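Local structure of C-X-C motif chemokine 13 (Homo sapiens, 7JNY) at residues C14-I22 / V54-W62; I22-L33 / E43-V54. The protein attracts B lymphocytes as a secreted CXC chemokine that binds the receptor CXCR5 and also heparin. One frame throughout, in Å; residues are numbered along the deposited sequence.

Interaction 1 of 2, residues C14-I22 / V54-W62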
loop_
_atom_site.group_PDB
_atom_site.type_symbol
_atom_site.label_atom_id
_atom_site.label_comp_id
_atom_site.label_asym_id
_atom_site.label_seq_id
_atom_site.Cartn_x
_atom_site.Cartn_y
_atom_site.Cartn_z
ATOM N N CYS A 14 -1.322 3.741 11.645
ATOM C CA CYS A 14 -1.678 2.351 11.909
ATOM C C CYS A 14 -1.221 1.914 13.292
ATOM O O CYS A 14 -0.119 2.234 13.721
ATOM C CB CYS A 14 -1.066 1.439 10.859
ATOM S SG CYS A 14 -1.548 1.857 9.185
ATOM N N VAL A 15 -2.071 1.158 13.965
ATOM C CA VAL A 15 -1.757 0.574 15.263
ATOM C C VAL A 15 -1.547 -0.924 15.172
ATOM O O VAL A 15 -1.223 -1.560 16.179
ATOM C CB VAL A 15 -2.851 0.912 16.292
ATOM C CG1 VAL A 15 -4.112 0.124 15.982
ATOM C CG2 VAL A 15 -2.352 0.631 17.671
ATOM N N GLN A 16 -1.725 -1.502 13.995
ATOM C CA GLN A 16 -1.490 -2.908 13.766
ATOM C C GLN A 16 -1.244 -3.044 12.276
ATOM O O GLN A 16 -1.527 -2.131 11.502
ATOM C CB GLN A 16 -2.671 -3.760 14.264
ATOM C CG GLN A 16 -4.029 -3.099 14.069
ATOM C CD GLN A 16 -5.220 -4.060 13.953
ATOM O OE1 GLN A 16 -5.072 -5.286 13.856
ATOM N NE2 GLN A 16 -6.415 -3.488 13.966
ATOM N N GLU A 17 -0.642 -4.160 11.904
ATOM C CA GLU A 17 -0.367 -4.519 10.517
ATOM C C GLU A 17 -0.968 -5.888 10.288
ATOM O O GLU A 17 -0.904 -6.752 11.163
ATOM C CB GLU A 17 1.161 -4.555 10.211
ATOM C CG GLU A 17 1.892 -3.207 10.276
ATOM C CD GLU A 17 3.425 -3.348 10.168
ATOM O OE1 GLU A 17 3.926 -4.483 9.993
ATOM O OE2 GLU A 17 4.134 -2.320 10.281
ATOM N N SER A 18 -1.559 -6.077 9.119
ATOM C CA SER A 18 -2.084 -7.355 8.666
ATOM C C SER A 18 -1.177 -7.899 7.569
ATOM O O SER A 18 -0.713 -7.150 6.709
ATOM C CB SER A 18 -3.509 -7.198 8.101
ATOM O OG SER A 18 -3.986 -8.412 7.564
ATOM N N SER A 19 -0.921 -9.196 7.579
ATOM C CA SER A 19 -0.185 -9.814 6.484
ATOM C C SER A 19 -1.101 -10.622 5.565
ATOM O O SER A 19 -0.624 -11.224 4.604
ATOM C CB SER A 19 0.953 -10.660 7.042
ATOM O OG SER A 19 0.441 -11.562 7.996
ATOM N N VAL A 20 -2.412 -10.573 5.798
ATOM C CA VAL A 20 -3.360 -11.389 5.058
ATOM C C VAL A 20 -3.427 -10.894 3.618
ATOM O O VAL A 20 -3.502 -9.684 3.358
ATOM C CB VAL A 20 -4.744 -11.347 5.719
ATOM C CG1 VAL A 20 -5.760 -12.106 4.862
ATOM C CG2 VAL A 20 -4.697 -11.878 7.161
ATOM N N PHE A 21 -3.390 -11.836 2.678
ATOM C CA PHE A 21 -3.462 -11.528 1.248
ATOM C C PHE A 21 -4.750 -10.782 0.908
ATOM O O PHE A 21 -5.834 -11.149 1.354
ATOM C CB PHE A 21 -3.328 -12.825 0.436
ATOM C CG PHE A 21 -3.456 -12.622 -1.054
ATOM C CD1 PHE A 21 -2.445 -12.030 -1.784
ATOM C CD2 PHE A 21 -4.606 -13.040 -1.715
ATOM C CE1 PHE A 21 -2.589 -11.821 -3.139
ATOM C CE2 PHE A 21 -4.747 -12.837 -3.073
ATOM C CZ PHE A 21 -3.736 -12.229 -3.787
ATOM N N ILE A 22 -4.624 -9.704 0.143
ATOM C CA ILE A 22 -5.792 -9.020 -0.399
ATOM C C ILE A 22 -5.753 -9.102 -1.926
ATOM O O ILE A 22 -4.882 -8.472 -2.560
ATOM C CB ILE A 22 -5.842 -7.558 0.036
ATOM C CG1 ILE A 22 -5.809 -7.416 1.570
ATOM C CG2 ILE A 22 -7.135 -6.906 -0.432
ATOM C CD1 ILE A 22 -5.823 -5.960 2.008
ATOM N N VAL A 54 -7.386 -1.212 5.514
ATOM C CA VAL A 54 -6.535 -2.227 6.122
ATOM C C VAL A 54 -5.095 -1.751 6.106
ATOM O O VAL A 54 -4.522 -1.538 5.034
ATOM C CB VAL A 54 -6.641 -3.578 5.397
ATOM C CG1 VAL A 54 -5.796 -4.609 6.130
ATOM C CG2 VAL A 54 -8.096 -4.016 5.275
ATOM N N CYS A 55 -4.487 -1.631 7.287
ATOM C CA CYS A 55 -3.048 -1.434 7.312
ATOM C C CYS A 55 -2.355 -2.758 7.051
ATOM O O CYS A 55 -2.676 -3.773 7.663
ATOM C CB CYS A 55 -2.573 -0.868 8.647
ATOM S SG CYS A 55 -3.233 0.704 9.077
ATOM N N VAL A 56 -1.374 -2.743 6.178
ATOM C CA VAL A 56 -0.745 -3.959 5.692
ATOM C C VAL A 56 0.745 -3.939 6.021
ATOM O O VAL A 56 1.409 -2.899 5.937
ATOM C CB VAL A 56 -0.959 -4.132 4.176
ATOM C CG1 VAL A 56 -0.047 -5.219 3.657
ATOM C CG2 VAL A 56 -2.419 -4.463 3.871
ATOM N N ASP A 57 1.267 -5.102 6.388
ATOM C CA ASP A 57 2.694 -5.252 6.659
ATOM C C ASP A 57 3.482 -4.975 5.392
ATOM O O ASP A 57 3.356 -5.731 4.417
ATOM C CB ASP A 57 3.007 -6.666 7.167
ATOM C CG ASP A 57 4.470 -6.836 7.556
ATOM O OD1 ASP A 57 5.325 -6.050 7.090
ATOM O OD2 ASP A 57 4.773 -7.774 8.308
ATOM N N PRO A 58 4.300 -3.925 5.355
ATOM C CA PRO A 58 5.050 -3.638 4.124
ATOM C C PRO A 58 6.102 -4.684 3.771
ATOM O O PRO A 58 6.646 -4.630 2.664
ATOM C CB PRO A 58 5.698 -2.268 4.400
ATOM C CG PRO A 58 5.597 -2.039 5.888
ATOM C CD PRO A 58 4.589 -2.981 6.462
ATOM N N GLN A 59 6.408 -5.621 4.653
ATOM C CA GLN A 59 7.349 -6.701 4.358
ATOM C C GLN A 59 6.645 -7.993 3.948
ATOM O O GLN A 59 7.312 -8.993 3.682
ATOM C CB GLN A 59 8.282 -6.930 5.561
ATOM C CG GLN A 59 9.041 -5.645 5.993
ATOM C CD GLN A 59 9.885 -5.841 7.254
ATOM O OE1 GLN A 59 10.497 -6.885 7.456
ATOM N NE2 GLN A 59 9.939 -4.804 8.095
ATOM N N ALA A 60 5.318 -7.983 3.857
ATOM C CA ALA A 60 4.588 -9.161 3.417
ATOM C C ALA A 60 4.943 -9.438 1.962
ATOM O O ALA A 60 5.049 -8.509 1.135
ATOM C CB ALA A 60 3.084 -8.963 3.579
ATOM N N GLU A 61 5.198 -10.717 1.658
ATOM C CA GLU A 61 5.637 -11.034 0.308
ATOM C C GLU A 61 4.629 -10.544 -0.711
ATOM O O GLU A 61 5.005 -9.974 -1.742
ATOM C CB GLU A 61 5.865 -12.539 0.139
ATOM C CG GLU A 61 6.644 -12.902 -1.135
ATOM C CD GLU A 61 7.369 -14.250 -1.046
ATOM O OE1 GLU A 61 7.290 -14.912 0.013
ATOM O OE2 GLU A 61 7.992 -14.662 -2.052
ATOM N N TRP A 62 3.338 -10.747 -0.433
ATOM C CA TRP A 62 2.327 -10.480 -1.454
ATOM C C TRP A 62 2.249 -8.998 -1.768
ATOM O O TRP A 62 1.991 -8.620 -2.917
ATOM C CB TRP A 62 0.973 -11.033 -1.017
ATOM C CG TRP A 62 0.252 -10.254 0.021
ATOM C CD1 TRP A 62 0.217 -10.512 1.363
ATOM C CD2 TRP A 62 -0.549 -9.082 -0.177
ATOM N NE1 TRP A 62 -0.564 -9.585 2.005
ATOM C CE2 TRP A 62 -1.041 -8.692 1.083
ATOM C CE3 TRP A 62 -0.900 -8.328 -1.292
ATOM C CZ2 TRP A 62 -1.856 -7.580 1.247
ATOM C CZ3 TRP A 62 -1.704 -7.222 -1.129
ATOM C CH2 TRP A 62 -2.177 -6.857 0.132
#

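Interaction 2 of 2, residues I22-L33 / E43-V54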
loop_
_atom_site.group_PDB
_atom_site.type_symbol
_atom_site.label_atom_id
_atom_site.label_comp_id
_atom_site.label_asym_id
_atom_site.label_seq_id
_atom_site.Cartn_x
_atom_site.Cartn_y
_atom_site.Cartn_z
ATOM N N ILE A 22 -4.624 -9.704 0.143
ATOM C CA ILE A 22 -5.792 -9.020 -0.399
ATOM C C ILE A 22 -5.753 -9.102 -1.926
ATOM O O ILE A 22 -4.882 -8.472 -2.560
ATOM C CB ILE A 22 -5.842 -7.558 0.036
ATOM C CG1 ILE A 22 -5.809 -7.416 1.570
ATOM C CG2 ILE A 22 -7.135 -6.906 -0.432
ATOM C CD1 ILE A 22 -5.823 -5.960 2.008
ATOM N N PRO A 23 -6.677 -9.821 -2.564
ATOM C CA PRO A 23 -6.624 -9.937 -4.029
ATOM C C PRO A 23 -6.726 -8.571 -4.683
ATOM O O PRO A 23 -7.518 -7.726 -4.270
ATOM C CB PRO A 23 -7.840 -10.806 -4.366
ATOM C CG PRO A 23 -8.185 -11.524 -3.117
ATOM C CD PRO A 23 -7.681 -10.713 -1.959
ATOM N N ARG A 24 -5.939 -8.362 -5.743
ATOM C CA ARG A 24 -5.898 -7.047 -6.362
ATOM C C ARG A 24 -7.281 -6.583 -6.798
ATOM O O ARG A 24 -7.563 -5.381 -6.761
ATOM C CB ARG A 24 -4.940 -7.046 -7.550
ATOM C CG ARG A 24 -4.469 -5.649 -7.893
ATOM C CD ARG A 24 -4.128 -5.519 -9.364
ATOM N NE ARG A 24 -5.226 -5.946 -10.222
ATOM C CZ ARG A 24 -6.401 -5.327 -10.322
ATOM N NH1 ARG A 24 -6.673 -4.226 -9.627
ATOM N NH2 ARG A 24 -7.330 -5.824 -11.137
ATOM N N ARG A 25 -8.156 -7.508 -7.197
ATOM C CA ARG A 25 -9.473 -7.125 -7.697
ATOM C C ARG A 25 -10.322 -6.451 -6.627
ATOM O O ARG A 25 -11.327 -5.822 -6.961
ATOM C CB ARG A 25 -10.222 -8.353 -8.235
ATOM C CG ARG A 25 -10.427 -9.506 -7.249
ATOM C CD ARG A 25 -11.669 -10.352 -7.596
ATOM N NE ARG A 25 -11.434 -11.188 -8.768
ATOM C CZ ARG A 25 -11.846 -10.889 -9.999
ATOM N NH1 ARG A 25 -12.702 -9.904 -10.225
ATOM N NH2 ARG A 25 -11.387 -11.595 -11.033
ATOM N N PHE A 26 -9.964 -6.578 -5.345
ATOM C CA PHE A 26 -10.755 -5.982 -4.273
ATOM C C PHE A 26 -10.200 -4.644 -3.810
ATOM O O PHE A 26 -10.734 -4.057 -2.869
ATOM C CB PHE A 26 -10.870 -6.935 -3.080
ATOM C CG PHE A 26 -11.616 -8.181 -3.381
ATOM C CD1 PHE A 26 -12.907 -8.108 -3.877
ATOM C CD2 PHE A 26 -11.051 -9.428 -3.179
ATOM C CE1 PHE A 26 -13.610 -9.244 -4.185
ATOM C CE2 PHE A 26 -11.765 -10.574 -3.481
ATOM C CZ PHE A 26 -13.044 -10.480 -3.982
ATOM N N ILE A 27 -9.167 -4.138 -4.465
ATOM C CA ILE A 27 -8.434 -2.974 -4.002
ATOM C C ILE A 27 -8.861 -1.769 -4.834
ATOM O O ILE A 27 -8.746 -1.773 -6.069
ATOM C CB ILE A 27 -6.919 -3.225 -4.067
ATOM C CG1 ILE A 27 -6.535 -4.308 -3.069
ATOM C CG2 ILE A 27 -6.171 -1.961 -3.770
ATOM C CD1 ILE A 27 -5.102 -4.798 -3.158
ATOM N N ASP A 28 -9.383 -0.747 -4.157
ATOM C CA ASP A 28 -9.714 0.514 -4.808
ATOM C C ASP A 28 -8.541 1.481 -4.757
ATOM O O ASP A 28 -8.273 2.190 -5.722
ATOM C CB ASP A 28 -10.890 1.205 -4.130
ATOM C CG ASP A 28 -12.224 0.672 -4.590
ATOM O OD1 ASP A 28 -12.306 0.135 -5.705
ATOM O OD2 ASP A 28 -13.195 0.823 -3.841
ATOM N N ARG A 29 -7.865 1.568 -3.614
ATOM C CA ARG A 29 -6.726 2.458 -3.476
ATOM C C ARG A 29 -5.687 1.794 -2.596
ATOM O O ARG A 29 -6.037 1.079 -1.645
ATOM C CB ARG A 29 -7.041 3.771 -2.773
ATOM C CG ARG A 29 -8.028 4.720 -3.350
ATOM C CD ARG A 29 -7.763 6.042 -2.618
ATOM N NE ARG A 29 -8.685 6.207 -1.497
ATOM C CZ ARG A 29 -8.671 7.222 -0.643
ATOM N NH1 ARG A 29 -7.766 8.186 -0.721
ATOM N NH2 ARG A 29 -9.591 7.274 0.313
ATOM N N ILE A 30 -4.425 2.144 -2.830
ATOM C CA ILE A 30 -3.343 1.799 -1.908
ATOM C C ILE A 30 -2.607 3.079 -1.534
ATOM O O ILE A 30 -2.201 3.839 -2.416
ATOM C CB ILE A 30 -2.362 0.800 -2.523
ATOM C CG1 ILE A 30 -3.037 -0.544 -2.780
ATOM C CG2 ILE A 30 -1.164 0.621 -1.625
ATOM C CD1 ILE A 30 -2.346 -1.321 -3.872
ATOM N N GLN A 31 -2.398 3.302 -0.238
ATOM C CA GLN A 31 -1.741 4.511 0.235
ATOM C C GLN A 31 -0.426 4.112 0.871
ATOM O O GLN A 31 -0.403 3.275 1.784
ATOM C CB GLN A 31 -2.593 5.239 1.263
ATOM C CG GLN A 31 -3.919 5.708 0.721
ATOM C CD GLN A 31 -4.713 6.412 1.775
ATOM O OE1 GLN A 31 -4.767 5.962 2.917
ATOM N NE2 GLN A 31 -5.369 7.501 1.403
ATOM N N ILE A 32 0.661 4.692 0.399
ATOM C CA ILE A 32 1.983 4.390 0.936
ATOM C C ILE A 32 2.475 5.629 1.652
ATOM O O ILE A 32 2.516 6.721 1.061
ATOM C CB ILE A 32 2.960 3.964 -0.159
ATOM C CG1 ILE A 32 2.431 2.692 -0.822
ATOM C CG2 ILE A 32 4.322 3.667 0.407
ATOM C CD1 ILE A 32 3.371 2.146 -1.804
ATOM N N LEU A 33 2.857 5.456 2.918
ATOM C CA LEU A 33 3.462 6.532 3.696
ATOM C C LEU A 33 4.872 6.121 4.068
ATOM O O LEU A 33 5.062 5.377 5.050
ATOM C CB LEU A 33 2.616 6.810 4.930
ATOM C CG LEU A 33 1.188 7.206 4.564
ATOM C CD1 LEU A 33 0.292 6.035 4.837
ATOM C CD2 LEU A 33 0.750 8.428 5.351
ATOM N N GLU A 43 4.208 2.766 6.260
ATOM C CA GLU A 43 2.850 2.262 6.401
ATOM C C GLU A 43 2.261 2.079 5.004
ATOM O O GLU A 43 2.616 2.794 4.068
ATOM C CB GLU A 43 1.984 3.191 7.237
ATOM C CG GLU A 43 2.512 3.322 8.680
ATOM C CD GLU A 43 1.533 4.038 9.601
ATOM O OE1 GLU A 43 1.061 5.129 9.222
ATOM O OE2 GLU A 43 1.260 3.521 10.673
ATOM N N ILE A 44 1.410 1.069 4.857
ATOM C CA ILE A 44 0.740 0.782 3.583
ATOM C C ILE A 44 -0.711 0.519 3.933
ATOM O O ILE A 44 -1.011 -0.434 4.664
ATOM C CB ILE A 44 1.340 -0.411 2.829
ATOM C CG1 ILE A 44 2.829 -0.186 2.509
ATOM C CG2 ILE A 44 0.520 -0.657 1.543
ATOM C CD1 ILE A 44 3.469 -1.236 1.577
ATOM N N ILE A 45 -1.610 1.370 3.453
ATOM C CA ILE A 45 -3.026 1.269 3.789
ATOM C C ILE A 45 -3.801 0.895 2.527
ATOM O O ILE A 45 -3.712 1.589 1.507
ATOM C CB ILE A 45 -3.550 2.572 4.389
ATOM C CG1 ILE A 45 -2.688 2.930 5.623
ATOM C CG2 ILE A 45 -5.000 2.419 4.751
ATOM C CD1 ILE A 45 -2.997 4.272 6.206
ATOM N N VAL A 46 -4.551 -0.187 2.591
ATOM C CA VAL A 46 -5.296 -0.707 1.434
ATOM C C VAL A 46 -6.777 -0.424 1.617
ATOM O O VAL A 46 -7.391 -0.847 2.614
ATOM C CB VAL A 46 -5.054 -2.209 1.240
ATOM C CG1 VAL A 46 -5.923 -2.735 0.081
ATOM C CG2 VAL A 46 -3.583 -2.478 0.989
ATOM N N TRP A 47 -7.360 0.282 0.648
ATOM C CA TRP A 47 -8.788 0.593 0.662
ATOM C C TRP A 47 -9.504 -0.425 -0.193
ATOM O O TRP A 47 -9.349 -0.424 -1.419
ATOM C CB TRP A 47 -9.056 1.998 0.144
ATOM C CG TRP A 47 -8.486 2.991 1.032
ATOM C CD1 TRP A 47 -7.173 3.126 1.369
ATOM C CD2 TRP A 47 -9.202 3.962 1.777
ATOM N NE1 TRP A 47 -7.021 4.163 2.255
ATOM C CE2 TRP A 47 -8.257 4.688 2.526
ATOM C CE3 TRP A 47 -10.557 4.305 1.875
ATOM C CZ2 TRP A 47 -8.621 5.740 3.364
ATOM C CZ3 TRP A 47 -10.917 5.348 2.704
ATOM C CH2 TRP A 47 -9.952 6.053 3.441
ATOM N N LYS A 48 -10.298 -1.269 0.451
ATOM C CA LYS A 48 -10.937 -2.378 -0.238
ATOM C C LYS A 48 -12.310 -1.993 -0.768
ATOM O O LYS A 48 -12.945 -1.040 -0.309
ATOM C CB LYS A 48 -11.046 -3.602 0.677
ATOM C CG LYS A 48 -9.690 -4.267 0.886
ATOM C CD LYS A 48 -9.652 -5.308 2.002
ATOM C CE LYS A 48 -10.685 -6.419 1.864
ATOM N NZ LYS A 48 -10.594 -7.347 3.033
ATOM N N LYS A 49 -12.763 -2.760 -1.771
ATOM C CA LYS A 49 -13.989 -2.383 -2.445
ATOM C C LYS A 49 -15.178 -2.449 -1.505
ATOM O O LYS A 49 -16.113 -1.656 -1.647
ATOM C CB LYS A 49 -14.195 -3.267 -3.677
ATOM C CG LYS A 49 -13.643 -2.545 -4.901
ATOM C CD LYS A 49 -13.452 -3.416 -6.115
ATOM C CE LYS A 49 -12.973 -2.553 -7.276
ATOM N NZ LYS A 49 -11.935 -3.224 -8.103
ATOM N N ASN A 50 -15.140 -3.329 -0.512
ATOM C CA ASN A 50 -16.199 -3.406 0.482
ATOM C C ASN A 50 -16.067 -2.333 1.576
ATOM O O ASN A 50 -16.760 -2.434 2.590
ATOM C CB ASN A 50 -16.222 -4.813 1.088
ATOM C CG ASN A 50 -15.048 -5.093 2.010
ATOM O OD1 ASN A 50 -14.249 -4.210 2.320
ATOM N ND2 ASN A 50 -14.909 -6.357 2.408
ATOM N N LYS A 51 -15.219 -1.317 1.375
ATOM C CA LYS A 51 -15.014 -0.158 2.267
ATOM C C LYS A 51 -14.171 -0.452 3.497
ATOM O O LYS A 51 -13.947 0.461 4.311
ATOM C CB LYS A 51 -16.336 0.479 2.736
ATOM C CG LYS A 51 -17.348 0.681 1.620
ATOM C CD LYS A 51 -16.977 1.969 0.881
ATOM C CE LYS A 51 -16.603 1.739 -0.576
ATOM N NZ LYS A 51 -16.866 2.930 -1.434
ATOM N N SER A 52 -13.699 -1.677 3.672
ATOM C CA SER A 52 -12.708 -1.962 4.694
ATOM C C SER A 52 -11.398 -1.226 4.375
ATOM O O SER A 52 -11.070 -0.954 3.209
ATOM C CB SER A 52 -12.560 -3.486 4.771
ATOM O OG SER A 52 -11.284 -3.905 5.182
ATOM N N ILE A 53 -10.700 -0.806 5.431
ATOM C CA ILE A 53 -9.483 -0.023 5.325
ATOM C C ILE A 53 -8.434 -0.725 6.157
ATOM O O ILE A 53 -8.546 -0.774 7.380
ATOM C CB ILE A 53 -9.658 1.404 5.831
ATOM C CG1 ILE A 53 -10.661 2.187 5.012
ATOM C CG2 ILE A 53 -8.293 2.133 5.774
ATOM C CD1 ILE A 53 -11.094 3.430 5.745
ATOM N N VAL A 54 -7.386 -1.212 5.514
ATOM C CA VAL A 54 -6.535 -2.227 6.122
ATOM C C VAL A 54 -5.095 -1.751 6.106
ATOM O O VAL A 54 -4.522 -1.538 5.034
ATOM C CB VAL A 54 -6.641 -3.578 5.397
ATOM C CG1 VAL A 54 -5.796 -4.609 6.130
ATOM C CG2 VAL A 54 -8.096 -4.016 5.275
HETATM O O HOH W 1 -9.104 -2.474 -8.530
#

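Interaction 1 of 2, residues C14-I22 / V54-W62
W62 meets F21 and I22 at one end of this contact and C55 meets C14 at the other, holding the N-loop of the chemokine fold at both ends, with a single backbone bridge between. One face of the W62 indole is covered by the backbone of F21 and I22: F21 CA sits 3.7 Å from the centroid of the five-membered ring in a CH-pi contact, with I22 N over the same face. A chi1 of 76° places CG of W62 between its backbone N and carbonyl carbon, with the indole folded toward the loop. The F21 ring turns its edge to the indole in an offset edge-to-face pair, the planes 78° apart. W62 NE1 gives a weak hydrogen bond to S19 O at 3.1 Å. Tryptophan suits the place because it offers a broad apolar face together with one N-H. I22, branched and apolar, rests CB on CH2 of W62 at 3.7 Å and sends CD1 toward V56 CG2. C55 SG is bonded to C14 SG at 2.0 Å, one of the two disulfides of the fold. Between these points S18 bridges V56: S18 N donates to C55 O (2.9 Å) and D57 N to S18 O (2.9 Å), while S18 OG accepts from V20 N in an ST turn. The loop runs beside strand 53-56 and across the start of helix 61-72, with I22 and V56 both packing on V46 of strand 43-48.

Interaction 2 of 2, residues I22-L33 / E43-V54
W47 and R29 meet on one face of an antiparallel beta hairpin, strands 27-33 and 43-48, the centre of the chemokine sheet. The guanidinium of R29 lies over the six-membered ring of W47 in a cation-pi contact, CZ 4.0 Å from the centroid and 9° off the normal, its plane tilted 43° to the ring. Arginine suits this place because its flat cation can rest on the indole while NH1 reaches beyond the hairpin to E4 of strand 2-5, its salt-bridge partner. I53 CG1 packs on the opposite indole face. At the ring edge, W47 NE1 donates to Q31 OE1 at 3.0 Å, arriving from above the amide plane; Q31 NE2 is bound by E4, so both ends of the amide have a partner, which probably limits its rotation. The face with I27, I30, I32, I44 and V46 is largely apolar, as suits a surface facing helix 61-72: I27 CG1 meets V46 CG1 at 3.6 Å, and I27 and I30 also touch M66. Here I22 CD1 meets V46 CG1 tip to tip, and CG2 of I22 lies against CD of K48, which adds its methylene chain to this face.

Behind these side chains the backbone pairing sets the register. It shifts by one at a classic beta bulge, where D28 and R29 both face W47; W47 O accepts from D28 N at 2.8 Å and weakly from R29 N. Beyond it, K49 NZ donates to R25 O at 2.9 Å and to a water that donates in turn to I27 O, 2.6 Å away.

How the interactions relate
Interaction 2 is nested in the chain loop that interaction 1 closes, and both build on the same sheet: strand 53-56 pairs with strand 43-48 through V56 N and I44 O. Interaction 2 lies deeper, half of its touching residues buried and few exposed; interaction 1, with its exposed loop, lies nearer the surface. Residues 22-33 and 43-54 are joined by an antiparallel ladder interrupted by one bulge, with mainly apolar side chains toward the helix and a mixed set on the other face, R29, Q31, E43 and W47 beside L33 and I45. Residues 14-22 and 54-62 have a single bridge, supplemented by a disulfide and an indole. E43 OE2 accepts from C14 N, tying the hairpin to the disulfide.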